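Local coordinates for fosfomycin resistance protein FosX (Mesorhizobium loti, PDB 1R9C), which catalyses the manganese-dependent hydration of the antibiotic fosfomycin and so confers resistance to it, at residues L15-M18 / T19-E23. Numbering follows the deposited sequence.
Sequences LERM and TRILE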
loop_
_atom_site.group_PDB
_atom_site.type_symbol
_atom_site.label_atom_id
_atom_site.label_comp_id
_atom_site.label_asym_id
_atom_site.label_seq_id
_atom_site.Cartn_x
_atom_site.Cartn_y
_atom_site.Cartn_z
ATOM N N LEU A 15 -15.471 8.460 4.971
ATOM C CA LEU A 15 -14.853 8.939 3.738
ATOM C C LEU A 15 -14.486 10.422 3.722
ATOM O O LEU A 15 -13.521 10.845 3.038
ATOM C CB LEU A 15 -15.815 8.717 2.569
ATOM C CG LEU A 15 -15.849 7.463 1.709
ATOM C CD1 LEU A 15 -16.609 7.740 0.401
ATOM C CD2 LEU A 15 -14.469 6.961 1.401
ATOM N N GLU A 16 -15.317 11.230 4.383
ATOM C CA GLU A 16 -15.104 12.670 4.407
ATOM C C GLU A 16 -13.849 12.987 5.186
ATOM O O GLU A 16 -12.972 13.690 4.692
ATOM C CB GLU A 16 -16.339 13.387 4.972
ATOM C CG GLU A 16 -17.514 13.319 4.009
ATOM C CD GLU A 16 -18.132 11.931 3.886
ATOM O OE1 GLU A 16 -18.388 11.256 4.914
ATOM O OE2 GLU A 16 -18.375 11.512 2.743
ATOM N N ARG A 17 -13.729 12.405 6.373
ATOM C CA ARG A 17 -12.553 12.643 7.214
ATOM C C ARG A 17 -11.297 12.104 6.541
ATOM O O ARG A 17 -10.257 12.755 6.572
ATOM C CB ARG A 17 -12.739 11.991 8.578
ATOM C CG ARG A 17 -11.679 12.326 9.602
ATOM C CD ARG A 17 -11.494 13.801 9.891
ATOM N NE ARG A 17 -10.231 14.053 10.576
ATOM C CZ ARG A 17 -9.627 15.245 10.614
ATOM N NH1 ARG A 17 -10.154 16.313 10.001
ATOM N NH2 ARG A 17 -8.498 15.375 11.273
ATOM N N MET A 18 -11.386 10.912 5.941
ATOM C CA MET A 18 -10.218 10.345 5.254
ATOM C C MET A 18 -9.779 11.272 4.105
ATOM O O MET A 18 -8.589 11.439 3.886
ATOM C CB MET A 18 -10.503 8.930 4.745
ATOM C CG MET A 18 -9.292 8.267 4.068
ATOM S SD MET A 18 -7.876 8.087 5.195
ATOM C CE MET A 18 -6.977 6.803 4.292
ATOM N N THR A 19 -10.740 11.854 3.382
ATOM C CA THR A 19 -10.467 12.828 2.330
ATOM C C THR A 19 -9.599 13.964 2.916
ATOM O O THR A 19 -8.578 14.362 2.325
ATOM C CB THR A 19 -11.808 13.384 1.763
ATOM O OG1 THR A 19 -12.500 12.344 1.048
ATOM C CG2 THR A 19 -11.570 14.476 0.728
ATOM N N ARG A 20 -10.011 14.474 4.088
ATOM C CA ARG A 20 -9.323 15.605 4.703
ATOM C C ARG A 20 -7.901 15.214 5.124
ATOM O O ARG A 20 -6.961 15.983 4.934
ATOM C CB ARG A 20 -10.151 16.219 5.838
ATOM C CG ARG A 20 -11.562 16.696 5.377
ATOM C CD ARG A 20 -11.607 17.546 4.045
ATOM N NE ARG A 20 -12.975 17.910 3.629
ATOM C CZ ARG A 20 -13.330 18.308 2.391
ATOM N NH1 ARG A 20 -12.402 18.380 1.427
ATOM N NH2 ARG A 20 -14.612 18.639 2.113
ATOM N N ILE A 21 -7.753 14.015 5.678
ATOM C CA ILE A 21 -6.425 13.464 5.974
ATOM C C ILE A 21 -5.544 13.394 4.718
ATOM O O ILE A 21 -4.420 13.895 4.732
ATOM C CB ILE A 21 -6.541 12.076 6.694
ATOM C CG1 ILE A 21 -7.192 12.266 8.077
ATOM C CG2 ILE A 21 -5.179 11.425 6.799
ATOM C CD1 ILE A 21 -7.701 10.965 8.751
ATOM N N LEU A 22 -6.039 12.790 3.629
ATOM C CA LEU A 22 -5.188 12.606 2.461
ATOM C C LEU A 22 -4.853 13.958 1.824
ATOM O O LEU A 22 -3.741 14.159 1.329
ATOM C CB LEU A 22 -5.855 11.663 1.451
ATOM C CG LEU A 22 -6.051 10.209 1.877
ATOM C CD1 LEU A 22 -6.992 9.500 0.882
ATOM C CD2 LEU A 22 -4.676 9.507 1.914
ATOM N N GLU A 23 -5.804 14.895 1.863
ATOM C CA GLU A 23 -5.562 16.231 1.329
ATOM C C GLU A 23 -4.610 17.025 2.247
ATOM O O GLU A 23 -3.694 17.709 1.768
ATOM C CB GLU A 23 -6.880 16.995 1.152
ATOM C CG GLU A 23 -7.707 16.461 -0.017
ATOM C CD GLU A 23 -9.072 17.126 -0.120
ATOM O OE1 GLU A 23 -9.427 17.919 0.776
ATOM O OE2 GLU A 23 -9.790 16.849 -1.099
#
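Met-18 and Leu-22 meet one turn apart on the inner side of helix 15-26, an amphipathic helix of this glyoxalase-type (VOC) fold that packs on the sheet containing strands 44-49 and 52-58. The two side chains pass at a slant, Met-18 CG lying 4.1 Å from Leu-22 CD1. Met-18 sends CG anti to its backbone N (chi1 -178°), which carries the chain alongside the next turn before it bends at CG; there SD comes within loose van der Waals range of Ile-21 CB. Flexible methionine and branched leucine suit this buried side, where both touch Ile-56 of strand 52-58, as does Leu-15.

On the flank facing the loop at Asp-112, the guanidinium of Arg-17 has CG1 of the buried Ile-21 over one face and brings NH1 to 4.2 Å from CB of the exposed Arg-20. The planes of the two guanidinium groups are 71° apart, so they do not stack. Long arginines suit the flank and the exposed side because aliphatic stems can lie on the helix while charged ends seek acidic partners: NH1 of Arg-20 meets OE1 of Glu-23 in a 3.1 Å salt bridge. OE1 lies in the guanidinium plane, while NH1 comes to the syn side of the Glu-23 carboxylate, somewhat out of its plane. Glu-16, also exposed, pairs instead with Arg-43.

Beneath these side chains run the i to i+4 backbone bonds of the alpha helix. Thr-19 adds a hydroxyl bond, a common way for a buried threonine to satisfy its polar group; its OG1 is also hydrogen-bonded to Lys-45 NZ. With OG1 beside its own backbone N (chi1 -68°), the hydroxyl turns back toward the preceding turn. Leu-15 O therefore accepts two bonds on opposite faces of its carbonyl plane, from Thr-19 N at 3.0 Å and from Thr-19 OG1 at 2.7 Å.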